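Local atomic coordinates of NAD dependent epimerase/dehydratase family (uncultured archaeon MedDCM-OCT-S05-C57, PDB entry 5Y1F), a protein that binds NAD+ and probably catalyses the NAD+-dependent oxidation of the L-threonine side-chain hydroxyl, acting as a monomeric dehydrogenase. Residues Q40-N45 with L239-L244; K99-C104 with K153-I158; V202-D207 with E263-E268. One frame throughout, in Å; residues are numbered along the deposited sequence.

Contact 1: Q40-N45 with L239-L244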
loop_
_atom_site.group_PDB
_atom_site.type_symbol
_atom_site.label_atom_id
_atom_site.label_comp_id
_atom_site.label_asym_id
_atom_site.label_seq_id
_atom_site.Cartn_x
_atom_site.Cartn_y
_atom_site.Cartn_z
ATOM N N GLN A 40 10.217 4.200 -13.299
ATOM C CA GLN A 40 11.203 4.938 -14.132
ATOM C C GLN A 40 12.267 3.969 -14.633
ATOM O O GLN A 40 12.654 4.030 -15.820
ATOM C CB GLN A 40 11.878 6.060 -13.359
ATOM C CG GLN A 40 10.960 7.222 -13.067
ATOM C CD GLN A 40 11.626 8.251 -12.170
ATOM O OE1 GLN A 40 11.487 9.460 -12.423
ATOM N NE2 GLN A 40 12.250 7.820 -11.124
ATOM N N GLU A 41 12.751 3.075 -13.774
ATOM C CA GLU A 41 13.799 2.143 -14.197
ATOM C C GLU A 41 13.259 1.113 -15.180
ATOM O O GLU A 41 13.963 0.707 -16.111
ATOM C CB GLU A 41 14.370 1.453 -12.970
ATOM C CG GLU A 41 15.165 2.364 -12.061
ATOM C CD GLU A 41 15.711 1.587 -10.878
ATOM O OE1 GLU A 41 15.355 1.890 -9.719
ATOM O OE2 GLU A 41 16.422 0.602 -11.137
ATOM N N LYS A 42 12.011 0.681 -15.009
ATOM C CA LYS A 42 11.417 -0.338 -15.861
ATOM C C LYS A 42 11.108 0.198 -17.251
ATOM O O LYS A 42 11.367 -0.477 -18.266
ATOM C CB LYS A 42 10.165 -0.909 -15.219
ATOM C CG LYS A 42 9.549 -2.035 -16.013
ATOM C CD LYS A 42 8.437 -2.709 -15.249
ATOM C CE LYS A 42 7.936 -3.851 -16.102
ATOM N NZ LYS A 42 7.120 -4.764 -15.272
ATOM N N TYR A 43 10.514 1.383 -17.310
ATOM C CA TYR A 43 9.918 1.909 -18.549
ATOM C C TYR A 43 10.679 3.043 -19.160
ATOM O O TYR A 43 10.414 3.374 -20.325
ATOM C CB TYR A 43 8.495 2.341 -18.288
ATOM C CG TYR A 43 7.617 1.206 -17.980
ATOM C CD1 TYR A 43 7.125 0.991 -16.711
ATOM C CD2 TYR A 43 7.248 0.304 -18.980
ATOM C CE1 TYR A 43 6.279 -0.062 -16.441
ATOM C CE2 TYR A 43 6.408 -0.769 -18.705
ATOM C CZ TYR A 43 5.905 -0.918 -17.432
ATOM O OH TYR A 43 5.014 -1.914 -17.150
ATOM N N GLY A 44 11.568 3.680 -18.403
ATOM C CA GLY A 44 12.278 4.879 -18.818
ATOM C C GLY A 44 11.705 6.077 -18.112
ATOM O O GLY A 44 10.494 6.207 -17.926
ATOM N N ASN A 45 12.545 7.003 -17.713
ATOM C CA ASN A 45 12.084 8.119 -16.921
ATOM C C ASN A 45 11.061 8.968 -17.673
ATOM O O ASN A 45 10.087 9.438 -17.068
ATOM C CB ASN A 45 13.237 8.987 -16.392
ATOM C CG ASN A 45 14.054 8.287 -15.340
ATOM O OD1 ASN A 45 14.234 8.808 -14.225
ATOM N ND2 ASN A 45 14.566 7.135 -15.669
ATOM N N LEU A 239 2.240 -8.334 -10.936
ATOM C CA LEU A 239 0.820 -8.465 -11.193
ATOM C C LEU A 239 0.430 -7.668 -12.439
ATOM O O LEU A 239 -0.296 -8.148 -13.294
ATOM C CB LEU A 239 0.017 -7.968 -9.979
ATOM C CG LEU A 239 -1.510 -7.875 -10.207
ATOM C CD1 LEU A 239 -2.080 -9.194 -10.694
ATOM C CD2 LEU A 239 -2.178 -7.431 -8.890
ATOM N N MET A 240 0.930 -6.457 -12.552
ATOM C CA MET A 240 0.604 -5.640 -13.719
ATOM C C MET A 240 1.104 -6.205 -15.022
ATOM O O MET A 240 0.489 -5.946 -16.069
ATOM C CB MET A 240 1.081 -4.216 -13.495
ATOM C CG MET A 240 0.230 -3.456 -12.474
ATOM S SD MET A 240 -1.460 -3.122 -12.997
ATOM C CE MET A 240 -1.235 -1.682 -14.014
ATOM N N ASP A 241 2.201 -6.942 -14.986
ATOM C CA ASP A 241 2.754 -7.549 -16.200
ATOM C C ASP A 241 2.153 -8.856 -16.555
ATOM O O ASP A 241 2.399 -9.328 -17.682
ATOM C CB ASP A 241 4.236 -7.825 -16.021
ATOM C CG ASP A 241 5.067 -6.627 -16.204
ATOM O OD1 ASP A 241 4.569 -5.624 -16.745
ATOM O OD2 ASP A 241 6.243 -6.692 -15.782
ATOM N N ALA A 242 1.367 -9.500 -15.704
ATOM C CA ALA A 242 0.829 -10.807 -16.010
ATOM C C ALA A 242 -0.112 -10.736 -17.216
ATOM O O ALA A 242 -0.853 -9.787 -17.383
ATOM C CB ALA A 242 0.100 -11.356 -14.823
ATOM N N PRO A 243 -0.221 -11.829 -17.991
ATOM C CA PRO A 243 -1.278 -11.830 -19.002
ATOM C C PRO A 243 -2.625 -11.805 -18.330
ATOM O O PRO A 243 -2.880 -12.553 -17.387
ATOM C CB PRO A 243 -1.059 -13.141 -19.766
ATOM C CG PRO A 243 0.186 -13.757 -19.239
ATOM C CD PRO A 243 0.615 -13.044 -17.997
ATOM N N LEU A 244 -3.544 -11.027 -18.877
ATOM C CA LEU A 244 -4.837 -10.892 -18.258
ATOM C C LEU A 244 -5.539 -12.233 -18.107
ATOM O O LEU A 244 -6.206 -12.478 -17.103
ATOM C CB LEU A 244 -5.711 -9.941 -19.074
ATOM C CG LEU A 244 -7.138 -9.731 -18.600
ATOM C CD1 LEU A 244 -7.183 -9.205 -17.173
ATOM C CD2 LEU A 244 -7.822 -8.778 -19.589
HETATM O O HOH W 1 5.277 -3.957 -18.914
#

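Contact 2: K99-C104 with K153-I158. With NAD (nicotinamide-adenine-dinucleotide), chain B.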
loop_
_atom_site.group_PDB
_atom_site.type_symbol
_atom_site.label_atom_id
_atom_site.label_comp_id
_atom_site.label_asym_id
_atom_site.label_seq_id
_atom_site.Cartn_x
_atom_site.Cartn_y
_atom_site.Cartn_z
ATOM N N LYS A 99 -10.107 8.834 12.605
ATOM C CA LYS A 99 -10.145 10.202 13.113
ATOM C C LYS A 99 -11.072 11.073 12.253
ATOM O O LYS A 99 -11.767 11.977 12.808
ATOM C CB LYS A 99 -8.733 10.768 13.215
ATOM C CG LYS A 99 -7.896 10.127 14.336
ATOM C CD LYS A 99 -8.418 10.407 15.737
ATOM C CE LYS A 99 -7.524 9.773 16.785
ATOM N NZ LYS A 99 -8.025 9.977 18.156
ATOM N N ASN A 100 -11.121 10.839 10.944
ATOM C CA ASN A 100 -11.864 11.691 10.014
ATOM C C ASN A 100 -12.632 10.847 8.984
ATOM O O ASN A 100 -12.208 10.714 7.820
ATOM C CB ASN A 100 -10.915 12.667 9.305
ATOM C CG ASN A 100 -10.541 13.855 10.169
ATOM O OD1 ASN A 100 -11.404 14.638 10.568
ATOM N ND2 ASN A 100 -9.242 14.045 10.384
ATOM N N PRO A 101 -13.752 10.251 9.412
ATOM C CA PRO A 101 -14.432 9.300 8.532
ATOM C C PRO A 101 -14.905 9.924 7.232
ATOM O O PRO A 101 -14.859 9.282 6.199
ATOM C CB PRO A 101 -15.610 8.781 9.374
ATOM C CG PRO A 101 -15.156 8.976 10.787
ATOM C CD PRO A 101 -14.265 10.177 10.797
ATOM N N GLU A 102 -15.384 11.173 7.259
ATOM C CA GLU A 102 -15.937 11.774 6.076
ATOM C C GLU A 102 -14.865 12.019 5.031
ATOM O O GLU A 102 -15.092 11.765 3.841
ATOM C CB GLU A 102 -16.609 13.110 6.432
ATOM C CG GLU A 102 -17.881 12.952 7.256
ATOM C CD GLU A 102 -18.914 12.021 6.644
ATOM O OE1 GLU A 102 -19.131 10.913 7.195
ATOM O OE2 GLU A 102 -19.548 12.410 5.637
ATOM N N LEU A 103 -13.715 12.475 5.486
ATOM C CA LEU A 103 -12.597 12.702 4.587
ATOM C C LEU A 103 -12.140 11.380 3.935
ATOM O O LEU A 103 -11.833 11.320 2.766
ATOM C CB LEU A 103 -11.434 13.352 5.327
ATOM C CG LEU A 103 -10.214 13.632 4.446
ATOM C CD1 LEU A 103 -10.505 14.758 3.458
ATOM C CD2 LEU A 103 -9.010 13.965 5.324
ATOM N N CYS A 104 -12.052 10.339 4.749
ATOM C CA CYS A 104 -11.622 9.035 4.243
ATOM C C CYS A 104 -12.576 8.571 3.154
ATOM O O CYS A 104 -12.123 8.123 2.095
ATOM C CB CYS A 104 -11.617 8.064 5.410
ATOM S SG CYS A 104 -11.026 6.419 5.038
ATOM N N LYS A 153 -14.241 -3.527 10.355
ATOM C CA LYS A 153 -14.613 -2.711 11.508
ATOM C C LYS A 153 -13.962 -1.344 11.484
ATOM O O LYS A 153 -13.864 -0.689 12.550
ATOM C CB LYS A 153 -14.183 -3.436 12.794
ATOM C CG LYS A 153 -14.827 -4.783 13.026
ATOM C CD LYS A 153 -16.329 -4.664 13.070
ATOM C CE LYS A 153 -16.985 -5.937 13.587
ATOM N NZ LYS A 153 -17.911 -5.682 14.722
ATOM N N THR A 154 -13.522 -0.867 10.340
ATOM C CA THR A 154 -13.052 0.498 10.200
ATOM C C THR A 154 -13.699 1.147 9.020
ATOM O O THR A 154 -14.061 0.493 8.036
ATOM C CB THR A 154 -11.514 0.562 10.025
ATOM O OG1 THR A 154 -11.093 -0.095 8.791
ATOM C CG2 THR A 154 -10.829 -0.116 11.187
ATOM N N VAL A 155 -13.729 2.485 9.058
ATOM C CA VAL A 155 -14.189 3.263 7.938
ATOM C C VAL A 155 -13.337 2.971 6.688
ATOM O O VAL A 155 -13.845 2.820 5.604
ATOM C CB VAL A 155 -14.127 4.792 8.277
ATOM C CG1 VAL A 155 -14.524 5.612 7.072
ATOM C CG2 VAL A 155 -15.023 5.109 9.502
ATOM N N TYR A 156 -12.028 3.012 6.864
ATOM C CA TYR A 156 -11.092 2.723 5.771
ATOM C C TYR A 156 -11.368 1.351 5.158
ATOM O O TYR A 156 -11.418 1.215 3.936
ATOM C CB TYR A 156 -9.699 2.823 6.332
ATOM C CG TYR A 156 -8.576 2.317 5.450
ATOM C CD1 TYR A 156 -8.060 3.096 4.442
ATOM C CD2 TYR A 156 -8.018 1.095 5.663
ATOM C CE1 TYR A 156 -6.971 2.703 3.686
ATOM C CE2 TYR A 156 -6.941 0.664 4.903
ATOM C CZ TYR A 156 -6.372 1.504 3.978
ATOM O OH TYR A 156 -5.223 1.138 3.295
ATOM N N GLY A 157 -11.530 0.336 6.015
ATOM C CA GLY A 157 -11.818 -0.990 5.478
ATOM C C GLY A 157 -13.077 -1.014 4.631
ATOM O O GLY A 157 -13.114 -1.624 3.571
ATOM N N ILE A 158 -14.123 -0.309 5.087
ATOM C CA ILE A 158 -15.333 -0.224 4.303
ATOM C C ILE A 158 -15.027 0.432 2.945
ATOM O O ILE A 158 -15.522 -0.017 1.921
ATOM C CB ILE A 158 -16.429 0.545 5.063
ATOM C CG1 ILE A 158 -16.879 -0.265 6.260
ATOM C CG2 ILE A 158 -17.604 0.924 4.145
ATOM C CD1 ILE A 158 -17.787 0.478 7.222
HETATM P PA NAD B . 0.360 7.385 1.930
HETATM O O1A NAD B . 1.855 7.335 2.296
HETATM O O2A NAD B . -0.585 8.102 2.918
HETATM O O5B NAD B . 0.279 8.080 0.465
HETATM C C5B NAD B . -0.966 8.523 -0.032
HETATM C C4B NAD B . -0.741 9.801 -0.784
HETATM O O4B NAD B . -2.071 10.197 -1.161
HETATM C C3B NAD B . -0.156 10.922 0.059
HETATM O O3B NAD B . 1.039 11.360 -0.545
HETATM C C2B NAD B . -1.253 11.997 0.053
HETATM O O2B NAD B . -0.793 13.356 -0.063
HETATM C C1B NAD B . -2.081 11.607 -1.154
HETATM N N9A NAD B . -3.459 12.123 -1.029
HETATM C C8A NAD B . -4.208 12.189 0.089
HETATM N N7A NAD B . -5.364 12.804 -0.154
HETATM C C5A NAD B . -5.313 13.168 -1.435
HETATM C C6A NAD B . -6.223 13.889 -2.334
HETATM N N6A NAD B . -7.418 14.355 -1.896
HETATM N N1A NAD B . -5.857 14.038 -3.604
HETATM C C2A NAD B . -4.675 13.627 -4.028
HETATM N N3A NAD B . -3.801 12.952 -3.281
HETATM C C4A NAD B . -4.084 12.714 -2.009
HETATM O O3 NAD B . -0.248 5.932 1.646
HETATM P PN NAD B . 0.562 4.619 1.172
HETATM O O1N NAD B . 1.654 4.997 0.162
HETATM O O2N NAD B . 1.015 3.847 2.395
HETATM O O5D NAD B . -0.627 3.810 0.431
HETATM C C5D NAD B . -0.811 3.946 -0.943
HETATM C C4D NAD B . -1.962 2.996 -1.300
HETATM O O4D NAD B . -1.656 1.660 -0.815
HETATM C C3D NAD B . -3.287 3.403 -0.694
HETATM O O3D NAD B . -4.355 2.936 -1.562
HETATM C C2D NAD B . -3.355 2.532 0.575
HETATM O O2D NAD B . -4.728 2.315 0.983
HETATM C C1D NAD B . -2.680 1.244 0.070
HETATM N N1N NAD B . -2.127 0.438 1.179
HETATM C C2N NAD B . -0.987 0.785 1.852
HETATM C C3N NAD B . -0.513 0.009 2.885
HETATM C C7N NAD B . 0.775 0.323 3.639
HETATM O O7N NAD B . 1.084 -0.378 4.565
HETATM N N7N NAD B . 1.539 1.310 3.245
HETATM C C4N NAD B . -1.201 -1.140 3.239
HETATM C C5N NAD B . -2.380 -1.459 2.585
HETATM C C6N NAD B . -2.817 -0.652 1.553
#

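Contact 3: V202-D207 with E263-E268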
loop_
_atom_site.group_PDB
_atom_site.type_symbol
_atom_site.label_atom_id
_atom_site.label_comp_id
_atom_site.label_asym_id
_atom_site.label_seq_id
_atom_site.Cartn_x
_atom_site.Cartn_y
_atom_site.Cartn_z
ATOM N N VAL A 202 7.734 0.356 11.235
ATOM C CA VAL A 202 8.655 1.307 10.683
ATOM C C VAL A 202 9.248 2.173 11.782
ATOM O O VAL A 202 10.469 2.372 11.841
ATOM C CB VAL A 202 8.008 2.144 9.568
ATOM C CG1 VAL A 202 8.906 3.249 9.100
ATOM C CG2 VAL A 202 7.661 1.265 8.384
ATOM N N GLU A 203 8.390 2.730 12.620
ATOM C CA GLU A 203 8.864 3.615 13.700
ATOM C C GLU A 203 9.822 2.936 14.629
ATOM O O GLU A 203 10.808 3.543 15.096
ATOM C CB GLU A 203 7.698 4.177 14.496
ATOM C CG GLU A 203 6.772 5.088 13.733
ATOM C CD GLU A 203 5.587 5.609 14.541
ATOM O OE1 GLU A 203 4.802 6.381 13.943
ATOM O OE2 GLU A 203 5.455 5.215 15.724
ATOM N N MET A 204 9.640 1.658 14.867
ATOM C CA MET A 204 10.487 0.940 15.798
ATOM C C MET A 204 11.895 0.965 15.194
ATOM O O MET A 204 12.886 1.164 15.927
ATOM C CB MET A 204 10.000 -0.503 15.999
ATOM C CG MET A 204 10.652 -1.143 17.157
ATOM S SD MET A 204 10.151 -2.868 17.409
ATOM C CE MET A 204 8.524 -2.630 18.143
ATOM N N TYR A 205 12.039 0.672 13.888
ATOM C CA TYR A 205 13.358 0.742 13.286
ATOM C C TYR A 205 13.962 2.153 13.388
ATOM O O TYR A 205 15.146 2.298 13.738
ATOM C CB TYR A 205 13.278 0.334 11.803
ATOM C CG TYR A 205 13.148 -1.126 11.519
ATOM C CD1 TYR A 205 14.231 -1.979 11.650
ATOM C CD2 TYR A 205 11.946 -1.682 11.094
ATOM C CE1 TYR A 205 14.170 -3.325 11.253
ATOM C CE2 TYR A 205 11.846 -3.027 10.794
ATOM C CZ TYR A 205 12.975 -3.827 10.814
ATOM O OH TYR A 205 12.873 -5.147 10.478
ATOM N N PHE A 206 13.206 3.142 12.949
ATOM C CA PHE A 206 13.718 4.503 12.947
ATOM C C PHE A 206 14.197 4.926 14.329
ATOM O O PHE A 206 15.305 5.462 14.490
ATOM C CB PHE A 206 12.671 5.504 12.455
ATOM C CG PHE A 206 12.596 5.676 10.948
ATOM C CD1 PHE A 206 12.073 4.706 10.113
ATOM C CD2 PHE A 206 12.985 6.869 10.367
ATOM C CE1 PHE A 206 11.956 4.917 8.731
ATOM C CE2 PHE A 206 12.808 7.101 9.006
ATOM C CZ PHE A 206 12.312 6.119 8.181
ATOM N N ASP A 207 13.357 4.741 15.340
ATOM C CA ASP A 207 13.667 5.208 16.682
ATOM C C ASP A 207 14.726 4.362 17.358
ATOM O O ASP A 207 15.616 4.908 18.074
ATOM C CB ASP A 207 12.398 5.265 17.520
ATOM C CG ASP A 207 11.534 6.446 17.208
ATOM O OD1 ASP A 207 11.750 7.198 16.210
ATOM O OD2 ASP A 207 10.582 6.670 17.973
ATOM N N GLU A 263 6.806 -7.480 19.778
ATOM C CA GLU A 263 7.987 -7.871 20.564
ATOM C C GLU A 263 8.914 -8.762 19.767
ATOM O O GLU A 263 10.106 -8.762 20.045
ATOM C CB GLU A 263 7.588 -8.502 21.899
ATOM C CG GLU A 263 6.857 -9.805 21.823
ATOM C CD GLU A 263 6.622 -10.480 23.166
ATOM O OE1 GLU A 263 7.193 -10.043 24.215
ATOM O OE2 GLU A 263 6.019 -11.546 23.134
ATOM N N GLU A 264 8.402 -9.582 18.853
ATOM C CA GLU A 264 9.299 -10.342 17.998
ATOM C C GLU A 264 10.160 -9.422 17.141
ATOM O O GLU A 264 11.366 -9.666 16.910
ATOM C CB GLU A 264 8.511 -11.351 17.153
ATOM C CG GLU A 264 7.949 -12.503 18.020
ATOM C CD GLU A 264 6.851 -13.347 17.367
ATOM O OE1 GLU A 264 6.385 -13.027 16.264
ATOM O OE2 GLU A 264 6.280 -14.233 18.076
ATOM N N LEU A 265 9.573 -8.359 16.621
ATOM C CA LEU A 265 10.338 -7.368 15.858
ATOM C C LEU A 265 11.363 -6.687 16.768
ATOM O O LEU A 265 12.516 -6.489 16.369
ATOM C CB LEU A 265 9.402 -6.360 15.204
ATOM C CG LEU A 265 10.145 -5.304 14.394
ATOM C CD1 LEU A 265 10.916 -5.929 13.245
ATOM C CD2 LEU A 265 9.144 -4.279 13.860
ATOM N N GLU A 266 10.970 -6.327 17.985
ATOM C CA GLU A 266 11.913 -5.730 18.936
ATOM C C GLU A 266 13.109 -6.653 19.129
ATOM O O GLU A 266 14.275 -6.172 19.132
ATOM C CB GLU A 266 11.233 -5.450 20.263
ATOM C CG GLU A 266 12.185 -4.881 21.311
ATOM C CD GLU A 266 11.618 -4.824 22.720
ATOM O OE1 GLU A 266 12.408 -4.433 23.620
ATOM O OE2 GLU A 266 10.428 -5.132 22.993
ATOM N N LYS A 267 12.871 -7.947 19.303
ATOM C CA LYS A 267 13.979 -8.859 19.549
ATOM C C LYS A 267 14.865 -8.952 18.313
ATOM O O LYS A 267 16.090 -8.993 18.440
ATOM C CB LYS A 267 13.451 -10.235 19.894
ATOM C CG LYS A 267 12.902 -10.379 21.307
ATOM C CD LYS A 267 12.338 -11.781 21.523
ATOM C CE LYS A 267 11.844 -12.011 22.945
ATOM N NZ LYS A 267 10.674 -11.175 23.339
ATOM N N GLU A 268 14.299 -8.934 17.123
ATOM C CA GLU A 268 15.118 -8.946 15.908
ATOM C C GLU A 268 15.970 -7.708 15.798
ATOM O O GLU A 268 17.194 -7.788 15.517
ATOM C CB GLU A 268 14.221 -9.116 14.685
ATOM C CG GLU A 268 15.007 -9.402 13.432
ATOM C CD GLU A 268 15.675 -10.772 13.450
ATOM O OE1 GLU A 268 15.084 -11.729 13.994
ATOM O OE2 GLU A 268 16.741 -10.899 12.828
#

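Contact 1: Q40-N45 with L239-L244
K42 and D241 meet with their charged ends pointed at each other from opposite directions, across backbones whose nearest CA atoms, K42 CA and D241 CA, lie 11.3 Å apart. The K42 side chain spans most of this gap: CG stands anti to the backbone N (chi1 -176°) and the chain stays extended to NZ. The opposite charges of K42 NZ and D241 OD2 suit a salt bridge, though the two atoms are modelled too close together, so its geometry is doubtful. The closely fitted part lies within 40-45, where K42 CG sits 3.8 Å above the centre of one face of the Y43 ring. The loose part is the hydroxyl of that ring, which reaches D241 through one water, hydrogen-bonded to Y43 OH at 2.7 Å and donating to D241 OD1 at 2.8 Å. No direct hydrogen bond joins the segments, and the 95 Å² buried comes from partly or fully exposed residues. Just behind D241 the helix end is packed inward, M240 against I85 and Y87, L239 against W304. Two C-terminal helix ends, of 30-43 and 229-241, bridged at the surface beside the parallel strands of the central sheet, fit the layered Rossmann-type fold of this epimerase/dehydratase family.

Contact 2: K99-C104 with K153-I158
P101 and V155 touch through carbon atoms, and V155 has the largest share of the 170 Å² buried. Their side chains cross at about a right angle, P101 CB lying 3.7 Å from V155 CG2. The other branch, V155 CG1, stands anti to the backbone N (chi1 176°) and comes 4.1 Å from C104 SG. The sulfur in turn lies 3.8 Å from Y156 CA and near the plane of the Y156 ring at its edge, packing beside the root of the tyrosine. No hydrogen bond links the segments; the polar bonds lie within each segment or lead elsewhere. At the N-cap, T154 OG1 accepts from G157 N at 2.8 Å with an N-H...O angle of 153°, while V155 N is bonded to E98. Ligand binding forms the third group: Y156 OH and O2D of the nicotinamide ribose share a 2.6 Å hydrogen bond, with O2D in the ring plane at its edge. K160 also bonds NAD, a spacing matching the Tyr-X-X-X-Lys motif of short-chain dehydrogenases, whose tyrosine usually serves in proton transfer, a role Y156 may share by analogy. The chemistry implies an apolar seam between two helix starts, with the Y156 hydroxyl, at the far end of the ring, contributing one of several bonds to the cofactor.

Contact 3: V202-D207 with E263-E268
The Y205 ring meets L265 at a slant, the methyl CD1 approaching its hydroxyl end. CD1 of L265 is 3.5 Å from Y205 OH and 3.8 Å from Y205 CZ, and the two side chains cross at about a right angle. M315 and M319 of helix 312-326 also touch the ring, and its hydroxyl is hydrogen-bonded to T316, so the polar end is satisfied while L265 supplies only carbon. The other flat group, the E266 carboxylate, leads away from the interface to bond Y279. Beside the ring, M204 reaches across with chi1 and chi2 both extended (-167° and -178°), which carries SD to the backbone of the facing helix, 3.6 Å from E266 N. The same sulfur lies 3.9 Å from L265 CG and 4.0 Å from E266 CB. L265 therefore sits between M204 and Y205, touching the first with CG and CD2 and the second with CD1. Were L265 cut back to an alanine, a gap would probably open beside the M204 sulfur, and the Y205 hydroxyl end would lose the CD1 methyl. The segments bury 221 Å² with no hydrogen bond between them. Their axes approach to 10.6 Å and run in the same general direction, crossing at -28°. Around this pair, helix 312-326 lies against Y205, and the two-stranded parallel sheet of 213-216 and 276-279 borders M204 through Y214 and C277.

The three contacts use six different helices and do not touch: contact 2 and contact 3, the nearest pair, stay about 13 Å apart between nearest atoms. Burial rises from contact 1, at the surface, through the partly buried contact 2 to the buried contact 3, and the buried area follows the same order. Chemistry changes with place. Contact 1 is polar, a charge pair of uncertain geometry and a bridging water, whereas contacts 2 and 3 join through apolar atoms, each with a sulfur in the seam. Contact 2 alone includes a cofactor-binding residue. Along the chain it is nested inside the loop closed by contact 1, while the segments of contacts 1 and 3 alternate.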